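PDB 6OZE: endonuclease V from Homo sapiens, which probably cleaves RNA strands at or near inosine in a metal-dependent reaction, as an inosine-specific endoribonuclease of the RNase H-like superfamily. Local coordinates for residues R23-E26 / A27-D31; S132-G135 / V136-L140; V100-L103 / R104-P108; K10-Q13 / A14-K17; R236-I239 / R240-G244. The protein carries 4 engineered substitutions. All coordinates share one frame; numbering follows the deposited sequence. Where two conformers were deposited one is given.

Contact 1 of 5, residues R23-E26 / A27-D31; sequences RDTE and AWQRD
Gln29 reaches back over the turn and sets its amide oxygen OE1 between two backbone N-H groups, Thr25 N at 2.8 Å and Glu26 N at 2.9 Å. The two bonds differ in kind: Thr25 N lies in the plane of the amide carbonyl, while Glu26 N stands 36° out of it, above the plane. Gln29 returns the favour through its own backbone, Gln29 N donating to Glu26 O at 3.1 Å, so residues 26 and 29 are tied twice. The amide nitrogen NE2 is taken by Arg206 O, which fixes the rotation of the amide. Asp24 packs against the same side chain, its OD1 3.6 Å from Gln29 CB, and hands OD2 to Ser208. This is a single 3-10 turn, residues 27-30, in the loop between helix 3-17 and strand 39-47, and the Gln29 amide braces the irregular chain that leads into it. On the buried side Trp28 comes back toward Glu26, with NE1 3.4 Å from Glu26 CB, while the bent Glu26 chain carries OE2 to Thr25 OG1 at 2.8 Å and to a salt bridge with Arg206. The exposed side is looser. There Arg30, its chain bent at chi3 (-77°), lays a guanidinium face over Glu26 O, with CZ 3.7 Å away, and brings the edge of that group toward Asp24 O.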
loop_
_atom_site.group_PDB
_atom_site.type_symbol
_atom_site.label_atom_id
_atom_site.label_comp_id
_atom_site.label_asym_id
_atom_site.label_seq_id
_atom_site.Cartn_x
_atom_site.Cartn_y
_atom_site.Cartn_z
ATOM N N ARG A 23 11.683 7.108 -8.399
ATOM C CA ARG A 23 12.523 8.080 -7.733
ATOM C C ARG A 23 11.625 9.091 -7.042
ATOM O O ARG A 23 10.415 9.158 -7.285
ATOM C CB ARG A 23 13.432 8.801 -8.731
ATOM C CG ARG A 23 12.663 9.675 -9.691
ATOM C CD ARG A 23 13.569 10.291 -10.739
ATOM N NE ARG A 23 12.795 11.061 -11.706
ATOM C CZ ARG A 23 12.423 12.324 -11.525
ATOM N NH1 ARG A 23 12.756 12.965 -10.411
ATOM N NH2 ARG A 23 11.716 12.945 -12.458
ATOM N N ASP A 24 12.231 9.878 -6.163
ATOM C CA ASP A 24 11.493 10.938 -5.499
ATOM C C ASP A 24 11.252 12.080 -6.472
ATOM O O ASP A 24 12.128 12.440 -7.262
ATOM C CB ASP A 24 12.292 11.432 -4.295
ATOM C CG ASP A 24 12.456 10.354 -3.241
ATOM O OD1 ASP A 24 11.443 9.707 -2.905
ATOM O OD2 ASP A 24 13.602 10.149 -2.782
ATOM N N THR A 25 10.046 12.638 -6.430
ATOM C CA THR A 25 9.687 13.743 -7.301
ATOM C C THR A 25 9.327 15.021 -6.558
ATOM O O THR A 25 9.174 16.065 -7.204
ATOM C CB THR A 25 8.526 13.350 -8.239
ATOM O OG1 THR A 25 7.370 12.996 -7.472
ATOM C CG2 THR A 25 8.916 12.160 -9.112
ATOM N N GLU A 26 9.209 14.984 -5.231
ATOM C CA GLU A 26 8.784 16.136 -4.448
ATOM C C GLU A 26 9.874 16.519 -3.460
ATOM O O GLU A 26 10.567 15.649 -2.924
ATOM C CB GLU A 26 7.516 15.813 -3.663
ATOM C CG GLU A 26 6.449 15.105 -4.494
ATOM C CD GLU A 26 6.062 15.893 -5.729
ATOM O OE1 GLU A 26 5.859 17.124 -5.619
ATOM O OE2 GLU A 26 5.985 15.286 -6.819
ATOM N N ALA A 27 10.013 17.828 -3.222
ATOM C CA ALA A 27 11.022 18.312 -2.286
ATOM C C ALA A 27 10.847 17.693 -0.903
ATOM O O ALA A 27 11.837 17.389 -0.227
ATOM C CB ALA A 27 10.973 19.837 -2.198
ATOM N N TRP A 28 9.600 17.493 -0.464
ATOM C CA TRP A 28 9.392 16.983 0.889
ATOM C C TRP A 28 9.968 15.586 1.063
ATOM O O TRP A 28 10.350 15.209 2.173
ATOM C CB TRP A 28 7.917 17.035 1.303
ATOM C CG TRP A 28 6.974 16.159 0.509
ATOM C CD1 TRP A 28 6.152 16.561 -0.507
ATOM C CD2 TRP A 28 6.737 14.750 0.679
ATOM N NE1 TRP A 28 5.424 15.494 -0.984
ATOM C CE2 TRP A 28 5.761 14.371 -0.275
ATOM C CE3 TRP A 28 7.250 13.773 1.544
ATOM C CZ2 TRP A 28 5.303 13.055 -0.402
ATOM C CZ3 TRP A 28 6.791 12.467 1.422
ATOM C CH2 TRP A 28 5.815 12.121 0.457
ATOM N N GLN A 29 10.052 14.810 -0.019
ATOM C CA GLN A 29 10.559 13.447 0.079
ATOM C C GLN A 29 12.058 13.408 0.311
ATOM O O GLN A 29 12.571 12.389 0.787
ATOM C CB GLN A 29 10.220 12.682 -1.203
ATOM C CG GLN A 29 8.732 12.523 -1.443
ATOM C CD GLN A 29 8.445 12.000 -2.826
ATOM O OE1 GLN A 29 9.018 12.480 -3.803
ATOM N NE2 GLN A 29 7.571 10.996 -2.922
ATOM N N ARG A 30 12.765 14.482 -0.025
ATOM C CA ARG A 30 14.212 14.545 0.077
ATOM C C ARG A 30 14.673 15.253 1.343
ATOM O O ARG A 30 15.861 15.557 1.477
ATOM C CB ARG A 30 14.804 15.212 -1.169
ATOM C CG ARG A 30 14.410 14.511 -2.478
ATOM C CD ARG A 30 15.037 15.166 -3.697
ATOM N NE ARG A 30 14.368 16.408 -4.074
ATOM C CZ ARG A 30 13.463 16.506 -5.045
ATOM N NH1 ARG A 30 13.115 15.435 -5.745
ATOM N NH2 ARG A 30 12.908 17.679 -5.319
ATOM N N ASP A 31 13.759 15.531 2.264
ATOM C CA ASP A 31 14.103 16.153 3.535
ATOM C C ASP A 31 14.066 15.115 4.644
ATOM O O ASP A 31 13.148 14.294 4.690
ATOM C CB ASP A 31 13.090 17.246 3.867
ATOM C CG ASP A 31 13.462 18.010 5.116
ATOM O OD1 ASP A 31 14.317 18.915 5.022
ATOM O OD2 ASP A 31 12.921 17.689 6.194
#

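Contact 2 of 5, residues S132-G135 / V136-L140; sequences SHLG and VLTDL. Engineered in segment 132-135: Ser132 (natural residue Cys).
Val136 continues the helix, with its backbone N on Ser132 O, 2.9 Å away. Ser132 is an engineered replacement for cysteine, and in the conformer described its hydroxyl bonds Gly204 O. Leu137 follows, lying alongside His133 and pointing the same way, so that CD1 meets the imidazole at its edge, 3.6 Å from CD2. Thr138 grips Leu134 O twice, through its N at 2.9 Å and its OG1 at 2.8 Å, the two donors coming from opposite faces of the carbonyl plane. With chi1 at 61°, OG1 sits between the backbone N and the carbonyl carbon, and CG2 swings to Leu134 CD1. Asp139, at positive phi, is the C-prime residue of a Schellman motif, and Leu140 N closes it on Gly135 O at 3.3 Å. This ends helix 130-138 before strand 142-146 in a beta-alpha-beta unit. Leu134 O and Gly135 O thus find donors within the helix end, and the buried threonine hydroxyl spends its proton on the helix itself.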
loop_
_atom_site.group_PDB
_atom_site.type_symbol
_atom_site.label_atom_id
_atom_site.label_comp_id
_atom_site.label_asym_id
_atom_site.label_seq_id
_atom_site.Cartn_x
_atom_site.Cartn_y
_atom_site.Cartn_z
ATOM N N SER A 132 1.437 0.230 -7.000
ATOM C CA SER A 132 1.941 0.834 -8.229
ATOM C C SER A 132 0.803 1.145 -9.185
ATOM O O SER A 132 0.807 2.184 -9.859
ATOM C CB SER A 132 2.898 -0.127 -8.919
ATOM O OG SER A 132 4.089 -0.227 -8.159
ATOM N N HIS A 133 -0.161 0.230 -9.268
ATOM C CA HIS A 133 -1.289 0.384 -10.172
ATOM C C HIS A 133 -2.136 1.579 -9.751
ATOM O O HIS A 133 -2.509 2.417 -10.587
ATOM C CB HIS A 133 -2.087 -0.920 -10.118
ATOM C CG HIS A 133 -2.970 -1.180 -11.305
ATOM N ND1 HIS A 133 -3.084 -2.436 -11.857
ATOM C CD2 HIS A 133 -3.777 -0.371 -12.030
ATOM C CE1 HIS A 133 -3.937 -2.396 -12.870
ATOM N NE2 HIS A 133 -4.357 -1.150 -13.004
ATOM N N LEU A 134 -2.421 1.694 -8.448
ATOM C CA LEU A 134 -3.147 2.857 -7.953
ATOM C C LEU A 134 -2.314 4.126 -8.104
ATOM O O LEU A 134 -2.845 5.184 -8.464
ATOM C CB LEU A 134 -3.544 2.631 -6.489
ATOM C CG LEU A 134 -4.348 3.747 -5.827
ATOM C CD1 LEU A 134 -5.739 3.895 -6.478
ATOM C CD2 LEU A 134 -4.481 3.456 -4.344
ATOM N N GLY A 135 -1.003 4.046 -7.831
ATOM C CA GLY A 135 -0.165 5.231 -7.944
ATOM C C GLY A 135 -0.121 5.806 -9.349
ATOM O O GLY A 135 -0.231 7.020 -9.544
ATOM N N VAL A 136 0.063 4.952 -10.357
ATOM C CA VAL A 136 0.157 5.446 -11.731
ATOM C C VAL A 136 -1.158 6.084 -12.165
ATOM O O VAL A 136 -1.175 7.113 -12.850
ATOM C CB VAL A 136 0.597 4.313 -12.682
ATOM C CG1 VAL A 136 0.314 4.671 -14.131
ATOM C CG2 VAL A 136 2.085 4.008 -12.498
ATOM N N LEU A 137 -2.285 5.469 -11.781
ATOM C CA LEU A 137 -3.582 5.966 -12.233
ATOM C C LEU A 137 -4.010 7.230 -11.493
ATOM O O LEU A 137 -4.626 8.108 -12.103
ATOM C CB LEU A 137 -4.631 4.860 -12.114
ATOM C CG LEU A 137 -4.510 3.736 -13.147
ATOM C CD1 LEU A 137 -5.530 2.651 -12.844
ATOM C CD2 LEU A 137 -4.705 4.257 -14.570
ATOM N N THR A 138 -3.685 7.357 -10.203
ATOM C CA THR A 138 -3.939 8.608 -9.490
ATOM C C THR A 138 -2.856 9.651 -9.731
ATOM O O THR A 138 -3.086 10.833 -9.443
ATOM C CB THR A 138 -4.021 8.375 -7.980
ATOM O OG1 THR A 138 -2.777 7.851 -7.505
ATOM C CG2 THR A 138 -5.148 7.405 -7.635
ATOM N N ASP A 139 -1.698 9.239 -10.264
ATOM C CA ASP A 139 -0.488 10.071 -10.333
ATOM C C ASP A 139 -0.143 10.674 -8.975
ATOM O O ASP A 139 0.171 11.857 -8.859
ATOM C CB ASP A 139 -0.570 11.143 -11.412
ATOM C CG ASP A 139 0.801 11.611 -11.860
ATOM O OD1 ASP A 139 1.770 10.818 -11.758
ATOM O OD2 ASP A 139 0.910 12.771 -12.302
ATOM N N LEU A 140 -0.235 9.857 -7.938
ATOM C CA LEU A 140 0.161 10.279 -6.609
ATOM C C LEU A 140 1.328 9.426 -6.138
ATOM O O LEU A 140 1.409 8.240 -6.469
ATOM C CB LEU A 140 -0.985 10.100 -5.609
ATOM C CG LEU A 140 -2.178 11.053 -5.688
ATOM C CD1 LEU A 140 -3.252 10.598 -4.704
ATOM C CD2 LEU A 140 -1.733 12.487 -5.400
#

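Contact 3 of 5, residues V100-L103 / R104-P108; sequences VQQL and REKEP
The last turns of helix 89-106 keep i to i+4 bonding to the end, from Arg104 N on Val100 O at 2.9 Å to Glu107 N on Leu103 O at 2.8 Å, where Glu107 leaves helical geometry. Along the outer flank Gln101 serves two neighbours. Its chain bends at chi2 (62°), which carries the amide forward along the helix, toward the next turn: NE2 donates almost straight, at 173°, to Glu105 OE2 at 3.0 Å, in the plane of the amide but from above that of the carboxylate. OE1 takes a weak bond from Arg104 NE, the amide and guanidinium planes being only 21° apart. Gln102 and Lys106 run side by side toward strand 69-78, where Lys106 NZ bonds Tyr71 OH; Gln102 NE2 and Lys106 NZ, both donors, are 3.1 Å apart without bonding. Leu103 turns inward onto strands 54-63 and 69-78, touching Leu59, Val61 and Tyr71. One water completes the Gln101-Arg104 link, donating to Gln101 OE1 and accepting from Arg104 NH2, each at 2.9 Å.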
loop_
_atom_site.group_PDB
_atom_site.type_symbol
_atom_site.label_atom_id
_atom_site.label_comp_id
_atom_site.label_asym_id
_atom_site.label_seq_id
_atom_site.Cartn_x
_atom_site.Cartn_y
_atom_site.Cartn_z
ATOM N N VAL A 100 -10.572 8.384 -4.260
ATOM C CA VAL A 100 -9.619 9.486 -4.382
ATOM C C VAL A 100 -10.206 10.604 -5.231
ATOM O O VAL A 100 -10.095 11.790 -4.892
ATOM C CB VAL A 100 -8.279 8.970 -4.940
ATOM C CG1 VAL A 100 -7.327 10.138 -5.199
ATOM C CG2 VAL A 100 -7.660 7.981 -3.975
ATOM N N GLN A 101 -10.870 10.248 -6.338
ATOM C CA GLN A 101 -11.454 11.280 -7.188
ATOM C C GLN A 101 -12.583 12.020 -6.482
ATOM O O GLN A 101 -12.695 13.247 -6.603
ATOM C CB GLN A 101 -11.923 10.692 -8.519
ATOM C CG GLN A 101 -12.337 11.765 -9.526
ATOM C CD GLN A 101 -11.184 12.695 -9.888
ATOM O OE1 GLN A 101 -10.017 12.300 -9.859
ATOM N NE2 GLN A 101 -11.511 13.938 -10.224
ATOM N N GLN A 102 -13.429 11.303 -5.735
ATOM C CA GLN A 102 -14.449 11.976 -4.938
ATOM C C GLN A 102 -13.826 13.017 -4.015
ATOM O O GLN A 102 -14.309 14.153 -3.915
ATOM C CB GLN A 102 -15.247 10.960 -4.119
ATOM C CG GLN A 102 -16.156 11.626 -3.091
ATOM C CD GLN A 102 -16.703 10.669 -2.051
ATOM O OE1 GLN A 102 -16.221 9.547 -1.906
ATOM N NE2 GLN A 102 -17.717 11.114 -1.314
ATOM N N LEU A 103 -12.746 12.645 -3.333
ATOM C CA LEU A 103 -12.052 13.600 -2.475
ATOM C C LEU A 103 -11.521 14.778 -3.289
ATOM O O LEU A 103 -11.689 15.938 -2.903
ATOM C CB LEU A 103 -10.922 12.887 -1.734
ATOM C CG LEU A 103 -10.108 13.790 -0.802
ATOM C CD1 LEU A 103 -11.022 14.480 0.205
ATOM C CD2 LEU A 103 -9.011 12.980 -0.112
ATOM N N ARG A 104 -10.881 14.491 -4.430
ATOM C CA ARG A 104 -10.259 15.541 -5.236
ATOM C C ARG A 104 -11.269 16.596 -5.667
ATOM O O ARG A 104 -10.922 17.777 -5.788
ATOM C CB ARG A 104 -9.570 14.927 -6.462
ATOM C CG ARG A 104 -8.433 15.771 -7.038
ATOM C CD ARG A 104 -7.973 15.280 -8.415
ATOM N NE ARG A 104 -7.481 13.901 -8.411
ATOM C CZ ARG A 104 -6.201 13.554 -8.288
ATOM N NH1 ARG A 104 -5.265 14.483 -8.150
ATOM N NH2 ARG A 104 -5.853 12.273 -8.304
ATOM N N GLU A 105 -12.522 16.197 -5.890
ATOM C CA GLU A 105 -13.561 17.132 -6.301
ATOM C C GLU A 105 -14.315 17.722 -5.116
ATOM O O GLU A 105 -14.733 18.885 -5.166
ATOM C CB GLU A 105 -14.534 16.432 -7.252
ATOM C CG GLU A 105 -13.884 15.957 -8.539
ATOM C CD GLU A 105 -14.802 15.094 -9.382
ATOM O OE1 GLU A 105 -15.943 14.825 -8.946
ATOM O OE2 GLU A 105 -14.378 14.678 -10.480
ATOM N N LYS A 106 -14.500 16.942 -4.051
ATOM C CA LYS A 106 -15.268 17.401 -2.899
ATOM C C LYS A 106 -14.445 18.321 -2.000
ATOM O O LYS A 106 -14.921 19.380 -1.577
ATOM C CB LYS A 106 -15.793 16.192 -2.117
ATOM C CG LYS A 106 -16.439 16.514 -0.778
ATOM C CD LYS A 106 -17.002 15.257 -0.119
ATOM C CE LYS A 106 -15.938 14.180 0.029
ATOM N NZ LYS A 106 -16.401 12.996 0.827
ATOM N N GLU A 107 -13.205 17.938 -1.702
ATOM C CA GLU A 107 -12.350 18.688 -0.781
ATOM C C GLU A 107 -10.901 18.617 -1.245
ATOM O O GLU A 107 -10.058 17.948 -0.627
ATOM C CB GLU A 107 -12.506 18.178 0.651
ATOM C CG GLU A 107 -11.972 19.161 1.662
ATOM C CD GLU A 107 -12.304 20.589 1.280
ATOM O OE1 GLU A 107 -13.505 20.934 1.265
ATOM O OE2 GLU A 107 -11.368 21.357 0.969
ATOM N N PRO A 108 -10.572 19.321 -2.334
ATOM C CA PRO A 108 -9.196 19.270 -2.855
ATOM C C PRO A 108 -8.152 19.747 -1.864
ATOM O O PRO A 108 -6.996 19.315 -1.941
ATOM C CB PRO A 108 -9.253 20.166 -4.101
ATOM C CG PRO A 108 -10.430 21.068 -3.867
ATOM C CD PRO A 108 -11.427 20.234 -3.114
HETATM O O HOH W 1 -7.775 10.445 -9.459
#

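Contact 4 of 5, residues K10-Q13 / A14-K17; sequences KREQ and ARLK
Glu12 and Arg15 form a side-on, two-pronged salt bridge on helix 3-17, one residue short of a full i to i+4 step. Arg15 NE donates to Glu12 OE1 at 2.7 Å and NH2 to OE2 at 2.9 Å, the second on the syn lone pair; carboxylate and guanidinium are nearly coplanar, 26° apart. Bends make this possible: Glu12 folds at chi2 (68°) and Arg15 at chi3 (79°), bringing two chains that leave the helix in the same direction edge to edge. Cut back to alanine, Glu12 would take both acceptors with it, and the Arg15 guanidinium would probably be left without its mate and freer to turn. Leu16 supports the pair, with CD1 3.7 Å from Glu12 OE2 and CD2 over a face of the guanidinium. Farther out, Glu12 touches Phe90 of helix 89-106 and Leu16 touches Phe128. On another flank, Gln13 NE2 bonds Gly86 O and Lys17 NZ bonds Arg126 O. Between those two residues, the helical bond from Lys17 N to Gln13 O measures 2.8 Å.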
loop_
_atom_site.group_PDB
_atom_site.type_symbol
_atom_site.label_atom_id
_atom_site.label_comp_id
_atom_site.label_asym_id
_atom_site.label_seq_id
_atom_site.Cartn_x
_atom_site.Cartn_y
_atom_site.Cartn_z
ATOM N N LYS A 10 -2.579 -8.701 -18.456
ATOM C CA LYS A 10 -1.121 -8.647 -18.486
ATOM C C LYS A 10 -0.636 -7.495 -19.349
ATOM O O LYS A 10 0.305 -6.780 -18.985
ATOM C CB LYS A 10 -0.560 -9.964 -19.018
ATOM C CG LYS A 10 -0.592 -11.110 -18.026
ATOM C CD LYS A 10 -0.102 -12.391 -18.693
ATOM C CE LYS A 10 -0.361 -13.613 -17.829
ATOM N NZ LYS A 10 0.030 -14.858 -18.551
ATOM N N ARG A 11 -1.266 -7.305 -20.506
ATOM C CA ARG A 11 -0.854 -6.228 -21.394
ATOM C C ARG A 11 -1.119 -4.864 -20.764
ATOM O O ARG A 11 -0.334 -3.924 -20.940
ATOM C CB ARG A 11 -1.587 -6.372 -22.727
ATOM C CG ARG A 11 -0.879 -5.706 -23.863
ATOM C CD ARG A 11 -1.778 -4.705 -24.526
ATOM N NE ARG A 11 -2.405 -5.244 -25.721
ATOM C CZ ARG A 11 -2.974 -4.493 -26.654
ATOM N NH1 ARG A 11 -2.991 -3.174 -26.523
ATOM N NH2 ARG A 11 -3.520 -5.061 -27.716
ATOM N N GLU A 12 -2.220 -4.733 -20.020
ATOM C CA GLU A 12 -2.510 -3.466 -19.360
ATOM C C GLU A 12 -1.546 -3.212 -18.201
ATOM O O GLU A 12 -1.139 -2.069 -17.963
ATOM C CB GLU A 12 -3.973 -3.453 -18.897
ATOM C CG GLU A 12 -4.408 -2.224 -18.103
ATOM C CD GLU A 12 -4.450 -0.939 -18.923
ATOM O OE1 GLU A 12 -4.031 -0.955 -20.100
ATOM O OE2 GLU A 12 -4.896 0.093 -18.369
ATOM N N GLN A 13 -1.170 -4.262 -17.462
ATOM C CA GLN A 13 -0.135 -4.086 -16.450
ATOM C C GLN A 13 1.154 -3.591 -17.085
ATOM O O GLN A 13 1.791 -2.667 -16.570
ATOM C CB GLN A 13 0.119 -5.402 -15.720
ATOM C CG GLN A 13 -0.975 -5.765 -14.747
ATOM C CD GLN A 13 -0.694 -7.082 -14.048
ATOM O OE1 GLN A 13 -0.166 -8.011 -14.653
ATOM N NE2 GLN A 13 -1.058 -7.167 -12.772
ATOM N N ALA A 14 1.536 -4.173 -18.226
ATOM C CA ALA A 14 2.753 -3.744 -18.910
ATOM C C ALA A 14 2.635 -2.301 -19.380
ATOM O O ALA A 14 3.584 -1.518 -19.251
ATOM C CB ALA A 14 3.062 -4.676 -20.085
ATOM N N ARG A 15 1.467 -1.923 -19.913
ATOM C CA ARG A 15 1.274 -0.545 -20.362
ATOM C C ARG A 15 1.474 0.428 -19.216
ATOM O O ARG A 15 2.154 1.452 -19.359
ATOM C CB ARG A 15 -0.141 -0.372 -20.929
ATOM C CG ARG A 15 -0.423 1.047 -21.453
ATOM C CD ARG A 15 -1.842 1.186 -22.036
ATOM N NE ARG A 15 -2.866 1.342 -20.990
ATOM C CZ ARG A 15 -3.431 2.505 -20.662
ATOM N NH1 ARG A 15 -3.062 3.626 -21.270
ATOM N NH2 ARG A 15 -4.386 2.550 -19.739
ATOM N N LEU A 16 0.860 0.134 -18.080
ATOM C CA LEU A 16 0.892 1.058 -16.957
ATOM C C LEU A 16 2.238 1.031 -16.240
ATOM O O LEU A 16 2.705 2.074 -15.766
ATOM C CB LEU A 16 -0.242 0.731 -15.985
ATOM C CG LEU A 16 -1.644 0.905 -16.578
ATOM C CD1 LEU A 16 -2.669 0.569 -15.512
ATOM C CD2 LEU A 16 -1.828 2.322 -17.073
ATOM N N LYS A 17 2.881 -0.142 -16.164
ATOM C CA LYS A 17 4.174 -0.246 -15.483
ATOM C C LYS A 17 5.221 0.649 -16.130
ATOM O O LYS A 17 6.150 1.115 -15.452
ATOM C CB LYS A 17 4.655 -1.697 -15.491
ATOM C CG LYS A 17 5.979 -1.951 -14.763
ATOM C CD LYS A 17 6.368 -3.416 -14.873
ATOM C CE LYS A 17 7.628 -3.724 -14.077
ATOM N NZ LYS A 17 7.994 -5.167 -14.177
#

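Contact 5 of 5, residues R236-I239 / R240-G244; sequences REHI and RKSLG
His238 lies with one face of its imidazole beneath the hydroxyl of Ser242, whose OG stands 3.6 Å above the ring plane, displaced toward the rim near NE2. The hydroxyl is held there by the backbone: OG donates to His238 O at 2.8 Å while Ser242 N reaches the same oxygen from the opposite face of the carbonyl plane, at 2.9 Å. Ser242 chi1 (-57°) puts OG beside its own backbone N, the setting from which it can fold back on the preceding turn. At the ring edge, in its plane, a water lies 2.8 Å from His238 ND1 and also accepts from Lys241 NZ. With a leucine in place of His238, the water would probably lose its ring partner and the Ser242 hydroxyl the flat face it now lies over. All this belongs to the last turns of helix 226-242, which a Schellman motif closes with Gly244 as its C-prime residue at positive phi. Toward the sheet, His238 and Ile239 both pack on Cys56 and Met76 of strands 54-63 and 69-78, and Ile239 CG2 meets Leu243 CD1 at 4.2 Å. On the exposed flank, in one of its two conformers and so with less certainty, Arg240 turns a guanidinium face to Arg236 CB and its NH1 makes a weak bond to Arg236 O, at 3.4 Å, while Arg236 itself pairs with Asp232.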
loop_
_atom_site.group_PDB
_atom_site.type_symbol
_atom_site.label_atom_id
_atom_site.label_comp_id
_atom_site.label_asym_id
_atom_site.label_seq_id
_atom_site.Cartn_x
_atom_site.Cartn_y
_atom_site.Cartn_z
ATOM N N ARG A 236 -13.583 -2.060 8.678
ATOM C CA ARG A 236 -14.209 -3.016 9.589
ATOM C C ARG A 236 -15.448 -2.417 10.233
ATOM O O ARG A 236 -16.504 -3.065 10.290
ATOM C CB ARG A 236 -13.207 -3.471 10.650
ATOM C CG ARG A 236 -12.256 -4.542 10.138
ATOM C CD ARG A 236 -11.323 -5.025 11.232
ATOM N NE ARG A 236 -10.496 -3.940 11.743
ATOM C CZ ARG A 236 -9.494 -4.101 12.600
ATOM N NH1 ARG A 236 -9.186 -5.312 13.045
ATOM N NH2 ARG A 236 -8.797 -3.050 13.004
ATOM N N GLU A 237 -15.362 -1.157 10.665
ATOM C CA GLU A 237 -16.522 -0.513 11.271
ATOM C C GLU A 237 -17.656 -0.362 10.267
ATOM O O GLU A 237 -18.828 -0.552 10.610
ATOM C CB GLU A 237 -16.150 0.863 11.816
ATOM C CG GLU A 237 -15.233 0.835 13.025
ATOM C CD GLU A 237 -14.858 2.228 13.495
ATOM O OE1 GLU A 237 -15.133 3.200 12.757
ATOM O OE2 GLU A 237 -14.290 2.350 14.601
ATOM N N HIS A 238 -17.328 0.015 9.026
ATOM C CA HIS A 238 -18.377 0.211 8.028
ATOM C C HIS A 238 -19.075 -1.100 7.697
ATOM O O HIS A 238 -20.289 -1.129 7.502
ATOM C CB HIS A 238 -17.785 0.823 6.761
ATOM C CG HIS A 238 -18.800 1.409 5.847
ATOM N ND1 HIS A 238 -19.535 2.531 6.171
ATOM C CD2 HIS A 238 -19.224 1.019 4.623
ATOM C CE1 HIS A 238 -20.362 2.812 5.179
ATOM N NE2 HIS A 238 -20.191 1.911 4.226
ATOM N N ILE A 239 -18.321 -2.196 7.628
ATOM C CA ILE A 239 -18.944 -3.500 7.393
ATOM C C ILE A 239 -19.876 -3.859 8.545
ATOM O O ILE A 239 -21.012 -4.312 8.340
ATOM C CB ILE A 239 -17.855 -4.572 7.193
ATOM C CG1 ILE A 239 -17.155 -4.354 5.850
ATOM C CG2 ILE A 239 -18.444 -5.986 7.351
ATOM C CD1 ILE A 239 -15.867 -5.144 5.711
ATOM N N ARG A 240 -19.410 -3.670 9.782
ATOM C CA ARG A 240 -20.246 -4.018 10.924
ATOM C C ARG A 240 -21.514 -3.175 10.972
ATOM O O ARG A 240 -22.595 -3.690 11.288
ATOM C CB ARG A 240 -19.441 -3.937 12.223
ATOM C CG ARG A 240 -18.671 -5.230 12.524
ATOM C CD ARG A 240 -17.164 -5.034 12.578
ATOM N NE ARG A 240 -16.449 -6.308 12.657
ATOM C CZ ARG A 240 -15.983 -6.975 11.604
ATOM N NH1 ARG A 240 -16.148 -6.494 10.378
ATOM N NH2 ARG A 240 -15.347 -8.126 11.776
ATOM N N LYS A 241 -21.417 -1.883 10.645
ATOM C CA LYS A 241 -22.618 -1.058 10.621
ATOM C C LYS A 241 -23.557 -1.502 9.509
ATOM O O LYS A 241 -24.761 -1.661 9.727
ATOM C CB LYS A 241 -22.260 0.414 10.408
ATOM C CG LYS A 241 -21.375 1.045 11.463
ATOM C CD LYS A 241 -21.483 2.550 11.318
ATOM C CE LYS A 241 -20.230 3.255 11.740
ATOM N NZ LYS A 241 -20.243 4.654 11.231
ATOM N N SER A 242 -23.010 -1.696 8.300
ATOM C CA SER A 242 -23.856 -1.920 7.136
ATOM C C SER A 242 -24.553 -3.262 7.212
ATOM O O SER A 242 -25.681 -3.397 6.736
ATOM C CB SER A 242 -23.019 -1.853 5.857
ATOM O OG SER A 242 -22.347 -0.613 5.736
ATOM N N LEU A 243 -23.913 -4.261 7.809
ATOM C CA LEU A 243 -24.491 -5.592 7.898
ATOM C C LEU A 243 -25.054 -5.907 9.274
ATOM O O LEU A 243 -25.447 -7.052 9.522
ATOM C CB LEU A 243 -23.480 -6.653 7.453
ATOM C CG LEU A 243 -23.119 -6.544 5.979
ATOM C CD1 LEU A 243 -21.953 -7.448 5.616
ATOM C CD2 LEU A 243 -24.338 -6.882 5.131
ATOM N N GLY A 244 -25.128 -4.914 10.157
ATOM C CA GLY A 244 -25.731 -5.099 11.466
ATOM C C GLY A 244 -25.018 -6.104 12.342
ATOM O O GLY A 244 -25.672 -6.880 13.048
HETATM O O HOH W 2 -18.827 4.118 8.367
#

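Contact 2 is the hub: it touches contact 3 and contact 4 but neither of the other two. Toward contact 3, Thr138 O lies 3.3 Å from Arg104 NH2, and Leu140 CD1 packs on Val100 CG1. Toward contact 4, His133 NE2 lies 3.5 Å from Leu16 CD1. Contact 1 stands apart, its nearest atoms about 7 Å from contact 2, although Arg206 serves both, bonding Glu26 in one and making a weak ion pair with Asp139 in the other. Contact 5 lies across the molecule from contact 1, centres 38 Å apart. A sodium ion sits about 8 Å from the Trp28 side chain of contact 1.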